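Local coordinates for protein delta-1-pyrroline-5-carboxylate dehydrogenase, mitochondrial (Mus musculus, PDB 4E3X) that probably catalyses the irreversible NAD+-dependent oxidation of glutamate gamma-semialdehyde, formed from delta-1-pyrroline-5-carboxylate, to glutamate in the second step of mitochondrial proline breakdown, at residues A49-L54 / E382-F387; K146-Q151 / I156-D161; E35-F40 / A162-I167; H89-F94 / A238-Y243. One frame throughout, in Å; residues are numbered along the deposited sequence.

Contact 1: residues A49-L54 / E382-F387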
# COMPACT_ATOMS: atom_id res chain seq x y z
N ALA B 49 32.22 2.06 28.34
CA ALA B 49 31.17 3.06 28.20
C ALA B 49 29.82 2.52 28.66
O ALA B 49 29.06 3.21 29.32
CB ALA B 49 31.08 3.56 26.76
N LEU B 50 29.54 1.26 28.31
CA LEU B 50 28.28 0.64 28.69
C LEU B 50 28.20 0.42 30.20
O LEU B 50 27.16 0.66 30.82
CB LEU B 50 28.05 -0.67 27.93
CG LEU B 50 26.74 -1.39 28.24
CD1 LEU B 50 25.53 -0.47 28.02
CD2 LEU B 50 26.62 -2.66 27.41
N GLN B 51 29.29 -0.05 30.80
CA GLN B 51 29.31 -0.23 32.25
C GLN B 51 29.02 1.09 32.97
O GLN B 51 28.28 1.11 33.95
CB GLN B 51 30.63 -0.85 32.71
CG GLN B 51 30.73 -2.32 32.35
CD GLN B 51 32.11 -2.91 32.58
OE1 GLN B 51 33.08 -2.19 32.81
NE2 GLN B 51 32.21 -4.23 32.52
N LYS B 52 29.58 2.18 32.46
CA LYS B 52 29.32 3.50 33.03
C LYS B 52 27.85 3.89 32.85
O LYS B 52 27.22 4.39 33.78
CB LYS B 52 30.23 4.55 32.38
N ALA B 53 27.31 3.66 31.66
CA ALA B 53 25.92 4.00 31.39
C ALA B 53 24.94 3.19 32.25
O ALA B 53 23.90 3.69 32.66
CB ALA B 53 25.61 3.84 29.91
N LEU B 54 25.28 1.93 32.51
CA LEU B 54 24.46 1.10 33.39
C LEU B 54 24.51 1.62 34.81
O LEU B 54 23.50 1.67 35.51
CB LEU B 54 24.93 -0.35 33.35
CG LEU B 54 24.60 -1.09 32.04
CD1 LEU B 54 25.39 -2.39 31.95
CD2 LEU B 54 23.11 -1.34 31.94
N GLU B 382 24.33 -6.82 35.73
CA GLU B 382 25.33 -7.24 36.70
C GLU B 382 26.21 -8.37 36.18
O GLU B 382 27.39 -8.45 36.51
CB GLU B 382 24.65 -7.67 38.01
CG GLU B 382 23.86 -6.57 38.68
CD GLU B 382 24.68 -5.32 38.94
OE1 GLU B 382 25.82 -5.45 39.43
OE2 GLU B 382 24.16 -4.21 38.66
N ASP B 383 25.61 -9.24 35.38
CA ASP B 383 26.31 -10.43 34.90
C ASP B 383 26.25 -10.49 33.38
O ASP B 383 25.23 -10.89 32.80
CB ASP B 383 25.67 -11.68 35.51
CG ASP B 383 26.46 -12.95 35.23
OD1 ASP B 383 27.41 -12.91 34.42
OD2 ASP B 383 26.13 -13.99 35.84
N PHE B 384 27.34 -10.11 32.73
CA PHE B 384 27.41 -10.16 31.27
C PHE B 384 27.48 -11.59 30.74
O PHE B 384 27.44 -11.79 29.53
CB PHE B 384 28.58 -9.32 30.74
CG PHE B 384 28.33 -7.83 30.76
CD1 PHE B 384 27.19 -7.31 31.35
CD2 PHE B 384 29.24 -6.96 30.18
CE1 PHE B 384 26.96 -5.94 31.37
CE2 PHE B 384 29.02 -5.59 30.19
CZ PHE B 384 27.88 -5.08 30.78
N GLY B 385 27.59 -12.57 31.63
CA GLY B 385 27.53 -13.97 31.24
C GLY B 385 26.10 -14.46 31.02
O GLY B 385 25.88 -15.58 30.57
N THR B 386 25.14 -13.61 31.36
CA THR B 386 23.72 -13.93 31.21
C THR B 386 23.35 -14.24 29.75
O THR B 386 23.67 -13.46 28.86
CB THR B 386 22.86 -12.75 31.72
OG1 THR B 386 23.08 -12.57 33.12
CG2 THR B 386 21.39 -13.00 31.46
N PHE B 387 22.68 -15.36 29.50
CA PHE B 387 22.20 -15.63 28.15
C PHE B 387 20.92 -14.85 27.87
O PHE B 387 20.80 -14.22 26.82
CB PHE B 387 21.99 -17.12 27.88
CG PHE B 387 21.67 -17.41 26.43
CD1 PHE B 387 22.56 -17.05 25.43
CD2 PHE B 387 20.48 -18.02 26.07
CE1 PHE B 387 22.28 -17.31 24.10
CE2 PHE B 387 20.19 -18.28 24.74
CZ PHE B 387 21.09 -17.92 23.75
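Phe-384 reaches from its loop to helix 45-55 and meets three side chains there, two of them apolar. Leu-54 comes from the opposite direction and sets CD1 against the far edge of the ring, in its plane, 3.8 Å from Phe-384 CZ. Leu-50 approaches the same corner obliquely, its CD2 4.3 Å from Phe-384 CZ. Phe-384 CG lies anti to the carbonyl carbon (chi1 -76°), which swings the ring out of the loop and over to the helix.

The polar neighbour is Gln-51. Its chain is extended beyond CG and carries NE2 to 4.2 Å from Phe-384 CE2, with amide and ring planes 41° apart; this is a loose contact on the exposed side.

Residues 383-386 form a type I beta turn that also contains an Asx turn. Asp-383 OD1 accepts from Gly-385 N at 2.8 Å, the donor standing above the carboxylate plane, while Asp-383 O takes both Thr-386 N and, at 2.7 Å, Thr-386 OG1. These bonds all return to Asp-383 and fix the turn that carries Phe-384.

Beyond the pair, Val-155 of helix 155-180 and Tyr-561 of the second subunit also pack on Phe-384, which places the ring at the dimer interface.

Contact 2: residues K146-Q151 / I156-D161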
# COMPACT_ATOMS: atom_id res chain seq x y z
N LYS B 146 19.64 1.83 28.62
CA LYS B 146 18.23 2.06 28.90
C LYS B 146 17.37 0.90 28.39
O LYS B 146 16.35 0.57 28.99
CB LYS B 146 17.77 3.39 28.31
CG LYS B 146 18.36 4.57 29.07
CD LYS B 146 17.96 5.92 28.50
CE LYS B 146 18.49 7.03 29.39
NZ LYS B 146 18.17 8.38 28.86
N THR B 147 17.79 0.28 27.29
CA THR B 147 17.10 -0.88 26.75
C THR B 147 17.36 -2.11 27.64
O THR B 147 16.46 -2.92 27.90
CB THR B 147 17.52 -1.12 25.29
OG1 THR B 147 17.19 0.04 24.51
CG2 THR B 147 16.82 -2.33 24.70
N MET B 148 18.59 -2.25 28.13
CA MET B 148 18.90 -3.34 29.05
C MET B 148 18.11 -3.23 30.35
O MET B 148 17.45 -4.18 30.78
CB MET B 148 20.39 -3.36 29.38
CG MET B 148 21.28 -3.72 28.20
SD MET B 148 23.04 -3.72 28.61
CE MET B 148 23.09 -5.04 29.82
N VAL B 149 18.18 -2.07 30.98
CA VAL B 149 17.58 -1.91 32.30
C VAL B 149 16.06 -1.82 32.24
O VAL B 149 15.37 -2.35 33.10
CB VAL B 149 18.20 -0.70 33.04
CG1 VAL B 149 17.44 -0.39 34.32
CG2 VAL B 149 19.66 -0.96 33.33
N GLY B 150 15.54 -1.17 31.20
CA GLY B 150 14.11 -0.97 31.10
C GLY B 150 13.36 -2.10 30.43
O GLY B 150 12.20 -2.35 30.76
N GLN B 151 14.00 -2.80 29.49
CA GLN B 151 13.35 -3.88 28.75
C GLN B 151 13.93 -5.26 29.07
O GLN B 151 13.40 -6.27 28.61
CB GLN B 151 13.36 -3.62 27.25
CG GLN B 151 12.43 -2.50 26.81
CD GLN B 151 13.07 -1.61 25.76
OE1 GLN B 151 13.72 -0.62 26.09
NE2 GLN B 151 12.92 -1.97 24.49
N ILE B 156 24.22 -7.91 24.13
CA ILE B 156 24.17 -8.12 22.69
C ILE B 156 22.78 -7.90 22.12
O ILE B 156 22.65 -7.38 21.01
CB ILE B 156 24.72 -9.51 22.28
CG1 ILE B 156 24.80 -9.64 20.76
CG2 ILE B 156 23.87 -10.64 22.87
CD1 ILE B 156 25.59 -8.54 20.08
N GLN B 157 21.73 -8.27 22.86
CA GLN B 157 20.38 -8.03 22.36
C GLN B 157 20.10 -6.53 22.28
O GLN B 157 19.45 -6.06 21.36
CB GLN B 157 19.34 -8.77 23.19
CG GLN B 157 19.33 -10.28 22.98
CD GLN B 157 19.15 -10.65 21.52
OE1 GLN B 157 18.21 -10.20 20.87
NE2 GLN B 157 20.06 -11.47 21.00
N ALA B 158 20.62 -5.76 23.24
CA ALA B 158 20.45 -4.32 23.19
C ALA B 158 21.24 -3.74 22.01
O ALA B 158 20.75 -2.87 21.29
CB ALA B 158 20.90 -3.70 24.48
N GLU B 159 22.46 -4.24 21.82
CA GLU B 159 23.34 -3.76 20.76
C GLU B 159 22.75 -3.93 19.37
O GLU B 159 22.80 -3.01 18.55
CB GLU B 159 24.71 -4.44 20.85
CG GLU B 159 25.56 -4.35 19.60
CD GLU B 159 26.20 -2.98 19.38
OE1 GLU B 159 25.92 -2.04 20.15
OE2 GLU B 159 26.99 -2.86 18.42
N ILE B 160 22.19 -5.10 19.09
CA ILE B 160 21.63 -5.33 17.76
C ILE B 160 20.34 -4.56 17.51
O ILE B 160 19.95 -4.37 16.36
CB ILE B 160 21.42 -6.83 17.44
CG1 ILE B 160 20.31 -7.44 18.30
CG2 ILE B 160 22.73 -7.59 17.57
CD1 ILE B 160 20.05 -8.91 18.00
N ASP B 161 19.71 -4.09 18.59
CA ASP B 161 18.42 -3.41 18.54
C ASP B 161 18.58 -1.89 18.63
O ASP B 161 18.44 -1.18 17.62
CB ASP B 161 17.54 -3.95 19.69
CG ASP B 161 16.27 -3.13 19.92
OD1 ASP B 161 15.86 -2.38 19.02
OD2 ASP B 161 15.68 -3.25 21.02
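Ala-158 presents its methyl to two neighbouring residues of helix 140-151. The tighter pair is with Met-148, whose CG lies 3.7 Å from Ala-158 CB; its SD packs on Leu-50 and Leu-54 of helix 45-55, and the bend at chi3 (64°) turns CE toward Phe-384. Thr-147 touches the same methyl more loosely, CG2 to Ala-158 CB at 4.3 Å, and its CG2 also rests 4.0 Å from Asp-161 OD2, the two side chains crossing at a slant.

The torsion of Thr-147 sorts its branches: CG2, anti to the backbone N, goes to helix 155-180, while OG1 (chi1 -60°) is hydrogen-bonded to Val-143 O and Thr-213 OG1. Asp-161 is also held from outside the pair. OD1 accepts from Ala-214 N, and OD2 from Thr-213 N and, in a salt bridge, from Lys-153 NZ.

Helices 140-151 and 155-180 follow one another through the short 152-154 connection; the axes of segments 146-151 and 156-161 come within 9.2 Å and cross steeply at 121°. A pi-type turn widens helix 155-180 at residues 159-161. The Asp-161 side chain lies about 7 Å from that of Asn-211, which probably stabilises the transition state, so the contact borders the catalytic region.

With the carboxylate gripped by backbone N-H groups at the start of helix 213-225 and by a lysine, its buried negative charge is probably well compensated, and the threonine methyl adds apolar cover.

Contact 3: residues E35-F40 / A162-I167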
# COMPACT_ATOMS: atom_id res chain seq x y z
N GLU B 35 25.48 -0.60 10.26
CA GLU B 35 26.24 -0.27 11.46
C GLU B 35 26.92 -1.53 12.01
O GLU B 35 26.26 -2.53 12.26
CB GLU B 35 25.31 0.32 12.51
CG GLU B 35 26.01 0.68 13.82
CD GLU B 35 26.88 1.93 13.71
OE1 GLU B 35 26.82 2.64 12.68
OE2 GLU B 35 27.62 2.21 14.68
N PRO B 36 28.25 -1.49 12.16
CA PRO B 36 28.92 -2.69 12.69
C PRO B 36 28.51 -3.03 14.13
O PRO B 36 28.33 -2.14 14.96
CB PRO B 36 30.41 -2.32 12.64
CG PRO B 36 30.50 -1.29 11.53
CD PRO B 36 29.22 -0.50 11.66
N ILE B 37 28.36 -4.32 14.39
CA ILE B 37 28.06 -4.82 15.73
C ILE B 37 29.34 -4.87 16.55
O ILE B 37 30.33 -5.46 16.12
CB ILE B 37 27.44 -6.22 15.65
CG1 ILE B 37 26.13 -6.18 14.87
CG2 ILE B 37 27.18 -6.77 17.04
CD1 ILE B 37 25.07 -5.42 15.59
N LEU B 38 29.32 -4.23 17.72
CA LEU B 38 30.50 -4.20 18.58
C LEU B 38 30.59 -5.46 19.44
O LEU B 38 29.58 -6.13 19.67
CB LEU B 38 30.48 -2.95 19.47
CG LEU B 38 30.28 -1.62 18.75
CD1 LEU B 38 30.35 -0.45 19.72
CD2 LEU B 38 31.30 -1.45 17.63
N ALA B 39 31.79 -5.76 19.92
CA ALA B 39 32.04 -7.02 20.62
C ALA B 39 31.93 -6.93 22.15
O ALA B 39 31.66 -7.93 22.80
CB ALA B 39 33.40 -7.58 20.23
N PHE B 40 32.17 -5.74 22.70
CA PHE B 40 32.13 -5.52 24.15
C PHE B 40 33.07 -6.44 24.92
O PHE B 40 32.76 -6.85 26.04
CB PHE B 40 30.69 -5.62 24.68
CG PHE B 40 29.76 -4.62 24.07
CD1 PHE B 40 29.51 -3.41 24.69
CD2 PHE B 40 29.14 -4.88 22.86
CE1 PHE B 40 28.67 -2.48 24.11
CE2 PHE B 40 28.30 -3.95 22.28
CZ PHE B 40 28.07 -2.75 22.90
N ALA B 162 18.84 -1.38 19.83
CA ALA B 162 18.84 0.06 20.08
C ALA B 162 19.95 0.78 19.35
O ALA B 162 19.84 1.97 19.04
CB ALA B 162 18.92 0.35 21.57
N ALA B 163 21.05 0.08 19.09
CA ALA B 163 22.09 0.64 18.26
C ALA B 163 21.90 0.20 16.81
O ALA B 163 21.33 0.94 16.02
CB ALA B 163 23.47 0.26 18.78
N ALA B 164 22.33 -1.01 16.47
CA ALA B 164 22.44 -1.38 15.06
C ALA B 164 21.16 -1.25 14.25
O ALA B 164 21.16 -0.58 13.23
CB ALA B 164 23.01 -2.78 14.92
N GLU B 165 20.07 -1.87 14.69
CA GLU B 165 18.86 -1.84 13.88
C GLU B 165 18.29 -0.43 13.75
O GLU B 165 17.87 -0.03 12.67
CB GLU B 165 17.79 -2.79 14.42
CG GLU B 165 16.64 -2.97 13.45
CD GLU B 165 15.70 -4.08 13.86
OE1 GLU B 165 15.51 -4.28 15.07
OE2 GLU B 165 15.16 -4.76 12.96
N LEU B 166 18.26 0.31 14.86
CA LEU B 166 17.72 1.66 14.85
C LEU B 166 18.54 2.58 13.95
O LEU B 166 18.01 3.32 13.11
CB LEU B 166 17.67 2.21 16.27
CG LEU B 166 17.15 3.64 16.37
CD1 LEU B 166 15.80 3.78 15.68
CD2 LEU B 166 17.04 4.05 17.83
N ILE B 167 19.86 2.52 14.12
CA ILE B 167 20.77 3.27 13.28
C ILE B 167 20.57 2.91 11.80
O ILE B 167 20.49 3.79 10.94
CB ILE B 167 22.23 3.01 13.70
CG1 ILE B 167 22.52 3.68 15.05
CG2 ILE B 167 23.21 3.50 12.65
CD1 ILE B 167 23.78 3.13 15.72
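Glu-35 lies across Ile-167 with its whole side chain, carboxylate included. Its CG stands anti to the backbone N (chi1 179°), and a bend at chi2 (74°) folds the chain against the two branches of the isoleucine. Ile-167 CG2 lies 3.8 Å from Glu-35 CB and 3.7 Å from Glu-35 OE1, while Ile-167 CD1 meets Glu-35 CG at 3.8 Å. The CG2 and CD1 methyls together cover the glutamate from CB to the carboxylate, overlapping at CG and CD. Lower on the chain, Glu-35 CB rests 4.2 Å from Ala-164 CA.

Ile-37 makes the second point of contact. With CG1 anti to the carbonyl carbon and a second turn at chi2 (-67°), its CD1 is brought over to the methyl of Ala-164. The distance from Ile-37 CD1 to Ala-164 CB, 3.4 Å, is tighter than usual for two carbons.

The loop 35-40, which leads into helix 45-55, runs over helix 155-180 at its pi-type turn (162-165). Glu-165 in that turn points away from the loop and touches a bound proline, so the helix has this N-terminal loop on one side and the proline-binding pocket on another.

The Glu-35 carboxylate is shared out: OE1 forms a salt bridge with Arg-171, and OE2 accepts from Ser-136 OG and pairs with Arg-140. A leucine in place of Glu-35 would probably leave both arginines without this carboxylate and Ser-136 OG without this acceptor. Two guanidinium groups beside one carboxylate are likely to favour its ionised form, while Ile-167 shields the methylene chain that carries it.

Contact 4: residues H89-F94 / A238-Y243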
# COMPACT_ATOMS: atom_id res chain seq x y z
N HIS B 89 12.69 -1.76 41.09
CA HIS B 89 13.29 -0.59 40.46
C HIS B 89 12.31 0.03 39.47
O HIS B 89 12.04 -0.53 38.41
CB HIS B 89 14.61 -0.97 39.76
CG HIS B 89 15.34 0.19 39.14
ND1 HIS B 89 16.41 0.01 38.28
CD2 HIS B 89 15.18 1.53 39.26
CE1 HIS B 89 16.87 1.19 37.89
NE2 HIS B 89 16.13 2.12 38.47
N LYS B 90 11.78 1.20 39.82
CA LYS B 90 10.98 1.97 38.89
C LYS B 90 11.94 2.79 38.04
O LYS B 90 12.53 3.75 38.52
CB LYS B 90 10.03 2.89 39.65
CG LYS B 90 8.97 2.13 40.44
CD LYS B 90 8.23 3.06 41.39
CE LYS B 90 7.05 2.36 42.03
NZ LYS B 90 7.48 1.23 42.90
N VAL B 91 12.11 2.40 36.78
CA VAL B 91 13.10 3.06 35.94
C VAL B 91 12.59 4.37 35.36
O VAL B 91 13.37 5.26 35.01
CB VAL B 91 13.64 2.13 34.82
CG1 VAL B 91 14.08 0.79 35.41
CG2 VAL B 91 12.59 1.92 33.72
N ALA B 92 11.27 4.49 35.26
CA ALA B 92 10.67 5.72 34.76
C ALA B 92 9.31 5.94 35.39
O ALA B 92 8.59 4.98 35.70
CB ALA B 92 10.56 5.70 33.23
N LYS B 93 8.99 7.22 35.60
CA LYS B 93 7.65 7.66 35.97
C LYS B 93 7.17 8.50 34.81
O LYS B 93 7.84 9.45 34.41
CB LYS B 93 7.70 8.51 37.24
CG LYS B 93 6.33 9.01 37.68
CD LYS B 93 6.34 9.66 39.04
CE LYS B 93 6.96 11.03 39.00
NZ LYS B 93 6.79 11.74 40.30
N PHE B 94 6.04 8.13 34.24
CA PHE B 94 5.52 8.85 33.08
C PHE B 94 4.03 9.05 33.27
O PHE B 94 3.51 8.77 34.35
CB PHE B 94 5.89 8.14 31.76
CG PHE B 94 5.26 6.78 31.57
CD1 PHE B 94 4.14 6.63 30.77
CD2 PHE B 94 5.82 5.64 32.15
CE1 PHE B 94 3.56 5.39 30.58
CE2 PHE B 94 5.25 4.38 31.96
CZ PHE B 94 4.12 4.26 31.17
N ALA B 238 8.72 0.05 27.41
CA ALA B 238 9.96 0.50 26.78
C ALA B 238 10.09 2.01 26.85
O ALA B 238 10.78 2.62 26.03
CB ALA B 238 10.03 0.03 25.33
N MET B 239 9.44 2.63 27.83
CA MET B 239 9.36 4.10 27.86
C MET B 239 10.73 4.79 27.97
O MET B 239 10.99 5.78 27.28
CB MET B 239 8.43 4.54 28.98
CG MET B 239 8.02 6.00 28.91
SD MET B 239 7.12 6.38 27.40
CE MET B 239 5.86 5.13 27.42
N LEU B 240 11.57 4.29 28.87
CA LEU B 240 12.87 4.90 29.14
C LEU B 240 13.71 5.01 27.86
O LEU B 240 14.19 6.09 27.51
CB LEU B 240 13.60 4.08 30.20
CG LEU B 240 14.92 4.64 30.72
CD1 LEU B 240 14.70 5.90 31.56
CD2 LEU B 240 15.67 3.56 31.51
N ALA B 241 13.88 3.90 27.14
CA ALA B 241 14.64 3.93 25.91
C ALA B 241 13.93 4.71 24.80
O ALA B 241 14.58 5.38 24.00
CB ALA B 241 14.99 2.53 25.44
N SER B 242 12.60 4.61 24.75
CA SER B 242 11.86 5.32 23.70
C SER B 242 12.02 6.82 23.82
O SER B 242 12.20 7.52 22.82
CB SER B 242 10.38 4.95 23.74
OG SER B 242 10.20 3.58 23.45
N TYR B 243 11.94 7.34 25.05
CA TYR B 243 12.13 8.77 25.25
C TYR B 243 13.56 9.19 24.92
O TYR B 243 13.79 10.30 24.41
CB TYR B 243 11.77 9.17 26.68
CG TYR B 243 11.70 10.66 26.91
CD1 TYR B 243 12.45 11.28 27.90
CD2 TYR B 243 10.86 11.46 26.13
CE1 TYR B 243 12.37 12.65 28.11
CE2 TYR B 243 10.78 12.82 26.33
CZ TYR B 243 11.53 13.42 27.32
OH TYR B 243 11.42 14.78 27.49
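Strand 89-95 passes helix 239-251 at 8.6 Å between the axes of the local segments, their directions 54° apart, with Ala-92 and Leu-240 nearest in the backbone. The main side-chain pair is Phe-94 with Met-239, a Met-aromatic contact made over one face of the ring. Bends at chi2 (61°) and chi3 wrap the methionine over that face: CE sits 4.1 Å from the ring centroid of Phe-94 as a CH-pi contact, and Met-239 CG is 3.9 Å from Phe-94 CG. The sulfur, Met-239 SD, stays farther above the ring, 4.7 Å from the centroid of Phe-94. An alanine in place of Phe-94 is likely to cost the methionine its CH-pi and Met-aromatic partner and leave one side of it less well packed.

Leu-240 covers the next part of the strand by dividing its methyls. CD2 meets Val-91 CG2 at 4.1 Å, the two side chains crossing nearly at a right angle, whereas CD1 lies 3.8 Å from Val-91 O and more loosely against Ala-92 CB.

Val-91 and Ala-92 both face Gln-81 in a classic beta bulge, and Gln-81 OE1 accepts from Leu-240 N near the helix start. Strand 89-95 lies between 62-68 and 78-83 in the four-stranded sheet; Val-149 of helix 140-151 adjoins Val-91, and Ala-241 on the helix turns to Thr-147 and Gln-151.

How the contacts relate
Contacts 2 and 4 are wholly buried, contact 1 is largely so with Gln-51 exposed, and contact 3 is only partly covered. Helix 155-180 serves both contact 2 and contact 3, and the two are tied together by Glu-159 OE2, which accepts from Leu-38 N at 2.8 Å. Helix 140-151 connects contact 2 to its neighbours: Val-149 CG2 packs on Leu-54 CD2 of contact 1 at 3.7 Å, and Gln-151 CD on Ala-238 CB of contact 4. Contacts 1 and 4 each contain one aromatic ring: in the first a leucine meets its edge, in the second a methionine covers its face and a leucine the strand. Contacts 2 and 3 instead pair aliphatic groups with a carboxylate bonded elsewhere.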